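Side-chain contacts in Plm1 (Streptomyces sp. HK803, PDB 4HXY), which binds NADPH in its ketoreductase domain and probably reduces a beta-keto intermediate in the first module of phoslactomycin biosynthesis: residues I216-R221 with E234-F239; N27-G32 with H75-H80; G303-D308 with A346-E351. All coordinates share one frame; numbering follows the deposited sequence.

Overall arrangement
From the N terminus, contact 2 comes first: it closes a loop of 42 residues by bringing helix 67-77 back onto strand 28-32, in what is probably the structural subdomain of the ketoreductase. Contact 1 follows in the NADPH-binding Rossmann fold, where a short loop of 12 residues returns helix 229-237 to strand 215-220. Contact 3 then joins helices 290-310 and 333-351 of the same fold, closing a loop of 37 residues that holds strand 316-322. The three loops run in series, neither nesting nor crossing. Contacts 1 and 2 lie on opposite sides of the chain's centre, their own centres about 50 Å apart; contact 3 is about 24 Å from contact 1, centre to centre.

Contact 1 of 3, residues I216-R221 with E234-F239; sequences ILLLSR and EGIRAF. With NDP (NADPH dihydro-nicotinamide-adenine-dinucleotide phosphate), chain C.
Ile236, on helix 229-237, meets strand 215-220 through two different branches. Its CG2 methyl lies 3.9 Å from CD1 of Ile216, the two side chains crossing at a slant, while its CD1 comes end-on to CD1 of Leu218 at 4.0 Å. The torsions explain the split: CG1 of Ile236 stands opposite the carbonyl carbon (chi1 -66°) and carries CD1 to Leu218, leaving CG2 for Ile216. These are purely apolar touches between buried residues, with no hydrogen bond across the interface. Ala204 of helix 198-210 also touches both Leu218 and Ile236, so this small cluster lies between the first two helices of the Rossmann fold and the strand of the beta-alpha-beta unit 215-247.

The polar chemistry is at the other end of the strand, where the chain meets the 2'-phosphate of NADPH. Arg221 grips O3X twice, from its backbone N at 2.8 Å and from NE at 2.7 Å, the latter nearly straight at 167°. Its NH2 reaches the neighbouring oxygen O2X at 2.8 Å, and the phosphorus P2B sits in the guanidinium plane, at its edge.

The guanidinium also makes a face contact with the adenine. A bend at chi3 (-56°) folds the arginine over the base, and N7A lies over the centre of one guanidinium face. At the C2A edge of the adenine, CD2 of Leu219 comes to 3.8 Å. Ser220 OG is hydrogen-bonded to Thr196 OG1 and to Gly223 N.

One guanidinium thus binds the phosphate by its edge and the adenine by its face. Because the phosphate is what distinguishes NADPH from NADH, this grip is consistent with a preference for the phosphorylated cofactor, while the isoleucine-leucine packing joins the strand that carries Arg221 to its helix.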
loop_
_atom_site.group_PDB
_atom_site.type_symbol
_atom_site.label_atom_id
_atom_site.label_comp_id
_atom_site.label_asym_id
_atom_site.label_seq_id
_atom_site.Cartn_x
_atom_site.Cartn_y
_atom_site.Cartn_z
ATOM N N ILE A 216 -2.780 24.273 13.271
ATOM C CA ILE A 216 -3.191 23.275 12.292
ATOM C C ILE A 216 -2.871 23.814 10.903
ATOM O O ILE A 216 -3.338 24.890 10.525
ATOM C CB ILE A 216 -4.681 22.934 12.436
ATOM C CG1 ILE A 216 -4.952 22.373 13.825
ATOM C CG2 ILE A 216 -5.111 21.913 11.363
ATOM C CD1 ILE A 216 -6.422 22.302 14.179
ATOM N N LEU A 217 -2.022 23.098 10.178
ATOM C CA LEU A 217 -1.606 23.495 8.834
ATOM C C LEU A 217 -2.164 22.498 7.820
ATOM O O LEU A 217 -1.903 21.287 7.910
ATOM C CB LEU A 217 -0.094 23.545 8.732
ATOM C CG LEU A 217 0.677 24.589 9.559
ATOM C CD1 LEU A 217 2.051 24.746 8.960
ATOM C CD2 LEU A 217 -0.026 25.931 9.565
ATOM N N LEU A 218 -2.929 23.023 6.865
ATOM C CA LEU A 218 -3.549 22.217 5.817
ATOM C C LEU A 218 -2.725 22.439 4.560
ATOM O O LEU A 218 -2.613 23.571 4.066
ATOM C CB LEU A 218 -4.984 22.634 5.576
ATOM C CG LEU A 218 -5.933 22.683 6.764
ATOM C CD1 LEU A 218 -7.293 23.090 6.249
ATOM C CD2 LEU A 218 -6.010 21.349 7.537
ATOM N N LEU A 219 -2.098 21.382 4.072
ATOM C CA LEU A 219 -1.177 21.496 2.927
ATOM C C LEU A 219 -1.751 20.802 1.697
ATOM O O LEU A 219 -2.180 19.649 1.759
ATOM C CB LEU A 219 0.172 20.869 3.293
ATOM C CG LEU A 219 1.305 20.944 2.268
ATOM C CD1 LEU A 219 2.666 20.949 2.957
ATOM C CD2 LEU A 219 1.211 19.758 1.308
ATOM N N SER A 220 -1.735 21.511 0.570
ATOM C CA SER A 220 -2.215 20.961 -0.708
ATOM C C SER A 220 -1.657 21.866 -1.784
ATOM O O SER A 220 -1.144 22.934 -1.470
ATOM C CB SER A 220 -3.719 20.885 -0.756
ATOM O OG SER A 220 -4.327 22.177 -0.787
ATOM N N ARG A 221 -1.700 21.449 -3.045
ATOM C CA ARG A 221 -1.189 22.329 -4.098
ATOM C C ARG A 221 -2.034 23.595 -4.225
ATOM O O ARG A 221 -1.506 24.660 -4.546
ATOM C CB ARG A 221 -1.121 21.609 -5.427
ATOM C CG ARG A 221 -0.081 20.510 -5.448
ATOM C CD ARG A 221 -0.302 19.506 -6.558
ATOM N NE ARG A 221 -1.615 18.893 -6.526
ATOM C CZ ARG A 221 -2.025 17.994 -7.420
ATOM N NH1 ARG A 221 -1.204 17.600 -8.390
ATOM N NH2 ARG A 221 -3.247 17.502 -7.363
ATOM N N GLU A 234 -12.477 28.687 8.510
ATOM C CA GLU A 234 -13.333 29.438 9.439
ATOM C C GLU A 234 -13.837 28.521 10.550
ATOM O O GLU A 234 -13.728 28.846 11.742
ATOM C CB GLU A 234 -14.507 30.071 8.688
ATOM C CG GLU A 234 -15.341 31.038 9.518
ATOM C CD GLU A 234 -16.271 31.893 8.667
ATOM O OE1 GLU A 234 -16.466 31.566 7.466
ATOM O OE2 GLU A 234 -16.799 32.898 9.206
ATOM N N GLY A 235 -14.329 27.352 10.155
ATOM C CA GLY A 235 -14.829 26.362 11.101
ATOM C C GLY A 235 -13.789 25.853 12.075
ATOM O O GLY A 235 -14.084 25.666 13.249
ATOM N N ILE A 236 -12.569 25.628 11.582
ATOM C CA ILE A 236 -11.439 25.235 12.423
ATOM C C ILE A 236 -11.005 26.364 13.359
ATOM O O ILE A 236 -10.697 26.132 14.525
ATOM C CB ILE A 236 -10.201 24.866 11.571
ATOM C CG1 ILE A 236 -10.445 23.608 10.748
ATOM C CG2 ILE A 236 -8.989 24.658 12.454
ATOM C CD1 ILE A 236 -9.320 23.345 9.732
ATOM N N ARG A 237 -10.973 27.591 12.839
ATOM C CA ARG A 237 -10.485 28.734 13.623
ATOM C C ARG A 237 -11.356 29.075 14.838
ATOM O O ARG A 237 -10.893 29.725 15.780
ATOM C CB ARG A 237 -10.313 29.953 12.732
ATOM C CG ARG A 237 -9.032 29.896 11.925
ATOM C CD ARG A 237 -9.012 30.958 10.862
ATOM N NE ARG A 237 -7.814 30.850 10.047
ATOM C CZ ARG A 237 -7.697 31.268 8.790
ATOM N NH1 ARG A 237 -8.718 31.845 8.158
ATOM N NH2 ARG A 237 -6.545 31.111 8.155
ATOM N N ALA A 238 -12.595 28.608 14.831
ATOM C CA ALA A 238 -13.484 28.775 15.991
ATOM C C ALA A 238 -13.023 28.069 17.293
ATOM O O ALA A 238 -13.500 28.412 18.373
ATOM C CB ALA A 238 -14.869 28.318 15.623
ATOM N N PHE A 239 -12.099 27.109 17.190
ATOM C CA PHE A 239 -11.763 26.182 18.293
ATOM C C PHE A 239 -10.465 26.438 19.099
ATOM O O PHE A 239 -10.184 25.714 20.074
ATOM C CB PHE A 239 -11.680 24.747 17.743
ATOM C CG PHE A 239 -13.009 24.130 17.418
ATOM C CD1 PHE A 239 -13.754 23.501 18.404
ATOM C CD2 PHE A 239 -13.502 24.149 16.122
ATOM C CE1 PHE A 239 -14.980 22.917 18.103
ATOM C CE2 PHE A 239 -14.714 23.566 15.815
ATOM C CZ PHE A 239 -15.456 22.941 16.810
HETATM P PA NDP C . -9.244 14.172 -2.064
HETATM O O1A NDP C . -10.452 14.919 -1.607
HETATM O O2A NDP C . -8.924 14.160 -3.528
HETATM O O5B NDP C . -7.966 14.717 -1.276
HETATM C C5B NDP C . -6.668 14.508 -1.794
HETATM C C4B NDP C . -5.827 15.699 -1.441
HETATM O O4B NDP C . -4.500 15.512 -1.891
HETATM C C3B NDP C . -6.301 16.975 -2.096
HETATM O O3B NDP C . -6.373 17.986 -1.072
HETATM C C2B NDP C . -5.238 17.321 -3.114
HETATM O O2B NDP C . -5.262 18.730 -3.205
HETATM C C1B NDP C . -4.012 16.722 -2.430
HETATM N N9A NDP C . -2.846 16.489 -3.273
HETATM C C8A NDP C . -2.751 15.708 -4.405
HETATM N N7A NDP C . -1.493 15.790 -4.888
HETATM C C5A NDP C . -0.765 16.602 -4.054
HETATM C C6A NDP C . 0.553 17.028 -4.042
HETATM N N6A NDP C . 1.462 16.680 -4.946
HETATM N N1A NDP C . 0.951 17.884 -3.031
HETATM C C2A NDP C . 0.066 18.275 -2.033
HETATM N N3A NDP C . -1.242 17.865 -2.037
HETATM C C4A NDP C . -1.629 17.032 -3.040
HETATM O O3 NDP C . -9.313 12.630 -1.608
HETATM P PN NDP C . -9.792 12.034 -0.219
HETATM O O1N NDP C . -10.881 11.079 -0.526
HETATM O O2N NDP C . -10.011 13.049 0.831
HETATM O O5D NDP C . -8.591 11.058 0.180
HETATM C C5D NDP C . -7.448 11.526 0.849
HETATM C C4D NDP C . -6.533 10.342 1.115
HETATM O O4D NDP C . -7.260 9.271 1.693
HETATM C C3D NDP C . -5.920 9.801 -0.154
HETATM O O3D NDP C . -4.552 9.605 0.042
HETATM C C2D NDP C . -6.601 8.468 -0.381
HETATM O O2D NDP C . -5.790 7.537 -1.069
HETATM C C1D NDP C . -6.970 8.058 1.030
HETATM N N1N NDP C . -8.163 7.201 1.059
HETATM C C2N NDP C . -9.400 7.714 0.792
HETATM C C3N NDP C . -10.527 6.901 0.655
HETATM C C7N NDP C . -11.877 7.466 0.442
HETATM O O7N NDP C . -12.921 6.575 0.545
HETATM N N7N NDP C . -12.136 8.726 0.124
HETATM C C4N NDP C . -10.427 5.477 1.132
HETATM C C5N NDP C . -9.034 5.020 1.414
HETATM C C6N NDP C . -7.971 5.892 1.390
HETATM P P2B NDP C . -4.555 19.548 -4.384
HETATM O O1X NDP C . -4.994 20.977 -4.162
HETATM O O2X NDP C . -5.005 19.024 -5.755
HETATM O O3X NDP C . -3.093 19.388 -4.311
#

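Contact 2 of 3, residues N27-G32 with H75-H80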
loop_
_atom_site.group_PDB
_atom_site.type_symbol
_atom_site.label_atom_id
_atom_site.label_comp_id
_atom_site.label_asym_id
_atom_site.label_seq_id
_atom_site.Cartn_x
_atom_site.Cartn_y
_atom_site.Cartn_z
ATOM N N ASN A 27 11.218 -24.101 -20.846
ATOM C CA ASN A 27 11.741 -22.969 -21.574
ATOM C C ASN A 27 11.185 -21.700 -20.921
ATOM O O ASN A 27 10.064 -21.301 -21.216
ATOM C CB ASN A 27 11.271 -23.084 -23.022
ATOM C CG ASN A 27 11.841 -22.019 -23.933
ATOM O OD1 ASN A 27 12.855 -21.373 -23.636
ATOM N ND2 ASN A 27 11.185 -21.836 -25.079
ATOM N N TRP A 28 11.963 -21.086 -20.029
ATOM C CA TRP A 28 11.483 -19.940 -19.259
ATOM C C TRP A 28 12.034 -18.633 -19.773
ATOM O O TRP A 28 13.160 -18.573 -20.257
ATOM C CB TRP A 28 11.771 -20.105 -17.750
ATOM C CG TRP A 28 10.810 -21.034 -17.091
ATOM C CD1 TRP A 28 10.677 -22.378 -17.323
ATOM C CD2 TRP A 28 9.846 -20.703 -16.088
ATOM N NE1 TRP A 28 9.679 -22.900 -16.533
ATOM C CE2 TRP A 28 9.148 -21.888 -15.770
ATOM C CE3 TRP A 28 9.506 -19.514 -15.419
ATOM C CZ2 TRP A 28 8.144 -21.922 -14.809
ATOM C CZ3 TRP A 28 8.502 -19.550 -14.491
ATOM C CH2 TRP A 28 7.829 -20.746 -14.193
ATOM N N LEU A 29 11.234 -17.585 -19.625
ATOM C CA LEU A 29 11.614 -16.235 -19.991
ATOM C C LEU A 29 11.919 -15.469 -18.696
ATOM O O LEU A 29 11.119 -15.453 -17.791
ATOM C CB LEU A 29 10.472 -15.552 -20.731
ATOM C CG LEU A 29 10.602 -14.050 -20.959
ATOM C CD1 LEU A 29 11.731 -13.762 -21.925
ATOM C CD2 LEU A 29 9.305 -13.516 -21.475
ATOM N N LEU A 30 13.093 -14.863 -18.624
ATOM C CA LEU A 30 13.497 -14.159 -17.425
ATOM C C LEU A 30 13.517 -12.680 -17.743
ATOM O O LEU A 30 14.165 -12.270 -18.681
ATOM C CB LEU A 30 14.879 -14.643 -16.975
ATOM C CG LEU A 30 14.951 -15.878 -16.085
ATOM C CD1 LEU A 30 13.845 -16.867 -16.298
ATOM C CD2 LEU A 30 16.307 -16.515 -16.104
ATOM N N LEU A 31 12.797 -11.901 -16.938
ATOM C CA LEU A 31 12.674 -10.468 -17.144
ATOM C C LEU A 31 13.070 -9.673 -15.907
ATOM O O LEU A 31 13.103 -10.197 -14.825
ATOM C CB LEU A 31 11.243 -10.085 -17.530
ATOM C CG LEU A 31 10.713 -10.784 -18.772
ATOM C CD1 LEU A 31 9.262 -10.477 -18.961
ATOM C CD2 LEU A 31 11.513 -10.341 -19.967
ATOM N N GLY A 32 13.400 -8.405 -16.125
ATOM C CA GLY A 32 13.811 -7.535 -15.031
ATOM C C GLY A 32 15.209 -7.919 -14.614
ATOM O O GLY A 32 16.090 -8.106 -15.464
ATOM N N HIS A 75 4.313 -5.309 -19.726
ATOM C CA HIS A 75 4.213 -4.748 -21.073
ATOM C C HIS A 75 4.973 -5.596 -22.095
ATOM O O HIS A 75 4.567 -5.669 -23.264
ATOM C CB HIS A 75 4.726 -3.307 -21.120
ATOM C CG HIS A 75 3.863 -2.336 -20.383
ATOM N ND1 HIS A 75 2.528 -2.559 -20.125
ATOM C CD2 HIS A 75 4.157 -1.137 -19.829
ATOM C CE1 HIS A 75 2.039 -1.538 -19.442
ATOM N NE2 HIS A 75 3.002 -0.659 -19.260
ATOM N N GLU A 76 6.073 -6.206 -21.676
ATOM C CA GLU A 76 6.845 -7.061 -22.580
ATOM C C GLU A 76 6.079 -8.288 -23.014
ATOM O O GLU A 76 6.213 -8.726 -24.139
ATOM C CB GLU A 76 8.140 -7.550 -21.955
ATOM C CG GLU A 76 9.201 -6.530 -21.828
ATOM C CD GLU A 76 9.844 -6.113 -23.139
ATOM O OE1 GLU A 76 9.749 -6.816 -24.153
ATOM O OE2 GLU A 76 10.451 -5.047 -23.133
ATOM N N VAL A 77 5.338 -8.878 -22.092
ATOM C CA VAL A 77 4.598 -10.097 -22.401
ATOM C C VAL A 77 3.169 -9.877 -22.881
ATOM O O VAL A 77 2.469 -10.824 -23.177
ATOM C CB VAL A 77 4.635 -11.130 -21.251
ATOM C CG1 VAL A 77 6.060 -11.527 -20.961
ATOM C CG2 VAL A 77 3.957 -10.616 -20.024
ATOM N N ALA A 78 2.743 -8.627 -22.928
ATOM C CA ALA A 78 1.398 -8.336 -23.363
ATOM C C ALA A 78 1.225 -8.729 -24.804
ATOM O O ALA A 78 2.052 -8.415 -25.644
ATOM C CB ALA A 78 1.137 -6.859 -23.211
ATOM N N GLY A 79 0.127 -9.384 -25.100
ATOM C CA GLY A 79 -0.165 -9.727 -26.469
ATOM C C GLY A 79 0.597 -10.916 -26.999
ATOM O O GLY A 79 0.489 -11.235 -28.171
ATOM N N HIS A 80 1.355 -11.577 -26.137
ATOM C CA HIS A 80 2.080 -12.771 -26.526
ATOM C C HIS A 80 1.722 -13.903 -25.598
ATOM O O HIS A 80 1.626 -13.696 -24.405
ATOM C CB HIS A 80 3.582 -12.538 -26.484
ATOM C CG HIS A 80 4.033 -11.392 -27.324
ATOM N ND1 HIS A 80 3.899 -11.376 -28.693
ATOM C CD2 HIS A 80 4.625 -10.225 -26.991
ATOM C CE1 HIS A 80 4.381 -10.245 -29.166
ATOM N NE2 HIS A 80 4.832 -9.530 -28.155
#
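Parallel strands 28-32, 59-63, 85-90 and 125-131, with their helices, are consistent with the structural subdomain that accompanies the catalytic one in modular ketoreductases; here strand 28-32 packs against the C-terminal end of helix 67-77. Val77 carries the contact. Its CG1 methyl faces two leucines of the strand, 3.8 Å from CD2 of Leu29 and 3.9 Å from CD1 of Leu31. Leu29 and Val77 run past one another in opposite directions, whereas Leu31 crosses Val77 at a slant. That CG1 is the touching branch follows from chi1 of -60°, which sets it opposite the carbonyl carbon. The two leucines reach it by different routes: CG of Leu29 is anti to its backbone N (169°), that of Leu31 beside it. Both leucines also touch Val60 of strand 59-63.

Glu76 adds a lighter touch through its aliphatic part, CB lying 4.3 Å from Leu31 CD1; its carboxylate is paired elsewhere, in a salt bridge to Arg53. From Val77 to His80 the chain reverses in a type II turn, closed by the bond from His80 N to Val77 O. With no hydrogen bond across the interface, the helix is held to the strand here by apolar packing centred on Val77 CG1, with only the aliphatic base of Glu76 taking part.

Contact 3 of 3, residues G303-D308 with A346-E351; sequences GALLLD and ARRRRE
Asp308 on helix 290-310 takes an arginine on each of its carboxylate oxygens, both from helix 333-351. OD1 accepts from Arg349 NH1 at 2.8 Å, the donor arriving on the anti side and tilted out of the carboxylate plane. OD2 accepts from Arg348 NH2 at 3.0 Å, this time from above the plane. Each oxygen lies close to the plane of the guanidinium that serves it, yet the groups are far from flat against one another: the carboxylate is turned 45° from the Arg348 guanidinium and 79° from that of Arg349. Two positive groups around one buried carboxylate would be expected to favour its ionised form, and the charge of Asp308 in turn probably offsets part of the cost of burying Arg349.

A water bridges Arg348 and Asp308. It accepts from Arg348 NE at 2.9 Å and lies 3.0 Å from Asp308 OD2, to which it can donate. Arg348 is bent at chi3, which turns its guanidinium back toward the carboxylate; CD2 of Leu305 then packs 3.6 Å from NH2 of Arg348, the leucine crossing the arginine at about a right angle.

The two helices run almost parallel here, their axes 13° apart in direction and 11.8 Å at closest approach. They belong to the Rossmann fold of the ketoreductase, with strand 316-322 between them in sequence, and Leu345 supplies apolar packing by touching Ala304, Leu305 and Asp308.

Arg349 is buried but well supplied with acceptors. Its chain runs extended from CG to NE, sliding past Asp308 in the opposite direction. Beyond the carboxylate, NE is bonded to the carbonyl O of Arg355 and NH2 to that of Leu311, while Phe317 makes a cation-pi contact.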
loop_
_atom_site.group_PDB
_atom_site.type_symbol
_atom_site.label_atom_id
_atom_site.label_comp_id
_atom_site.label_asym_id
_atom_site.label_seq_id
_atom_site.Cartn_x
_atom_site.Cartn_y
_atom_site.Cartn_z
ATOM N N GLY A 303 5.911 11.999 -1.526
ATOM C CA GLY A 303 5.508 12.845 -0.395
ATOM C C GLY A 303 5.804 12.222 0.960
ATOM O O GLY A 303 6.389 12.843 1.837
ATOM N N ALA A 304 5.392 10.976 1.153
ATOM C CA ALA A 304 5.627 10.312 2.422
ATOM C C ALA A 304 7.106 10.128 2.734
ATOM O O ALA A 304 7.521 10.306 3.893
ATOM C CB ALA A 304 4.906 8.975 2.457
ATOM N N LEU A 305 7.890 9.766 1.712
ATOM C CA LEU A 305 9.316 9.554 1.869
ATOM C C LEU A 305 9.997 10.871 2.219
ATOM O O LEU A 305 10.914 10.897 3.037
ATOM C CB LEU A 305 9.936 8.988 0.599
ATOM C CG LEU A 305 9.617 7.505 0.377
ATOM C CD1 LEU A 305 9.946 7.088 -1.066
ATOM C CD2 LEU A 305 10.280 6.562 1.379
ATOM N N LEU A 306 9.549 11.948 1.586
ATOM C CA LEU A 306 10.137 13.273 1.865
ATOM C C LEU A 306 9.794 13.695 3.291
ATOM O O LEU A 306 10.673 14.152 4.039
ATOM C CB LEU A 306 9.633 14.300 0.863
ATOM C CG LEU A 306 10.209 15.719 0.953
ATOM C CD1 LEU A 306 11.730 15.724 0.842
ATOM C CD2 LEU A 306 9.578 16.584 -0.125
ATOM N N LEU A 307 8.544 13.478 3.701
ATOM C CA LEU A 307 8.129 13.806 5.067
ATOM C C LEU A 307 8.927 13.020 6.098
ATOM O O LEU A 307 9.321 13.554 7.125
ATOM C CB LEU A 307 6.647 13.549 5.281
ATOM C CG LEU A 307 5.690 14.522 4.595
ATOM C CD1 LEU A 307 4.308 13.878 4.410
ATOM C CD2 LEU A 307 5.590 15.835 5.371
ATOM N N ASP A 308 9.110 11.729 5.849
ATOM C CA ASP A 308 9.854 10.866 6.747
ATOM C C ASP A 308 11.286 11.387 6.894
ATOM O O ASP A 308 11.829 11.450 8.003
ATOM C CB ASP A 308 9.854 9.425 6.210
ATOM C CG ASP A 308 10.769 8.495 6.992
ATOM O OD1 ASP A 308 10.544 8.247 8.190
ATOM O OD2 ASP A 308 11.728 8.002 6.390
ATOM N N ALA A 346 5.607 2.793 7.027
ATOM C CA ALA A 346 5.295 2.807 8.449
ATOM C C ALA A 346 6.113 1.746 9.177
ATOM O O ALA A 346 6.634 2.006 10.260
ATOM C CB ALA A 346 3.805 2.644 8.716
ATOM N N ARG A 347 6.207 0.545 8.602
ATOM C CA ARG A 347 7.019 -0.524 9.213
ATOM C C ARG A 347 8.484 -0.098 9.323
ATOM O O ARG A 347 9.132 -0.327 10.347
ATOM C CB ARG A 347 6.908 -1.824 8.412
ATOM C CG ARG A 347 5.564 -2.479 8.504
ATOM C CD ARG A 347 5.540 -3.912 7.977
ATOM N NE ARG A 347 5.627 -3.972 6.520
ATOM C CZ ARG A 347 6.697 -4.348 5.819
ATOM N NH1 ARG A 347 7.827 -4.746 6.424
ATOM N NH2 ARG A 347 6.621 -4.346 4.490
ATOM N N ARG A 348 8.986 0.513 8.266
ATOM C CA ARG A 348 10.380 0.937 8.196
ATOM C C ARG A 348 10.681 1.963 9.280
ATOM O O ARG A 348 11.696 1.868 9.990
ATOM C CB ARG A 348 10.723 1.489 6.814
ATOM C CG ARG A 348 12.200 1.691 6.582
ATOM C CD ARG A 348 12.471 2.333 5.244
ATOM N NE ARG A 348 12.239 3.778 5.262
ATOM C CZ ARG A 348 12.451 4.589 4.232
ATOM N NH1 ARG A 348 12.871 4.112 3.069
ATOM N NH2 ARG A 348 12.255 5.893 4.370
ATOM N N ARG A 349 9.769 2.909 9.450
ATOM C CA ARG A 349 9.972 3.984 10.416
ATOM C C ARG A 349 9.956 3.431 11.844
ATOM O O ARG A 349 10.779 3.822 12.683
ATOM C CB ARG A 349 8.898 5.082 10.196
ATOM C CG ARG A 349 9.030 6.283 11.090
ATOM C CD ARG A 349 8.145 7.458 10.603
ATOM N NE ARG A 349 8.213 8.581 11.528
ATOM C CZ ARG A 349 8.975 9.653 11.389
ATOM N NH1 ARG A 349 9.739 9.799 10.323
ATOM N NH2 ARG A 349 8.947 10.591 12.330
ATOM N N ARG A 350 9.038 2.505 12.132
ATOM C CA ARG A 350 9.016 1.847 13.444
ATOM C C ARG A 350 10.291 1.044 13.732
ATOM O O ARG A 350 10.753 1.035 14.886
ATOM C CB ARG A 350 7.787 0.976 13.614
ATOM C CG ARG A 350 6.511 1.776 13.700
ATOM C CD ARG A 350 5.339 0.955 14.226
ATOM N NE ARG A 350 5.056 -0.227 13.418
ATOM C CZ ARG A 350 4.224 -0.262 12.370
ATOM N NH1 ARG A 350 3.550 0.823 11.980
ATOM N NH2 ARG A 350 4.048 -1.397 11.698
ATOM N N GLU A 351 10.873 0.444 12.703
ATOM C CA GLU A 351 12.134 -0.311 12.824
ATOM C C GLU A 351 13.275 0.623 13.224
ATOM O O GLU A 351 14.244 0.205 13.879
ATOM C CB GLU A 351 12.473 -1.039 11.503
ATOM C CG GLU A 351 11.565 -2.207 11.258
ATOM C CD GLU A 351 11.689 -2.856 9.869
ATOM O OE1 GLU A 351 12.301 -2.293 8.926
ATOM O OE2 GLU A 351 11.127 -3.964 9.729
HETATM O O HOH W 1 11.769 5.298 7.668
#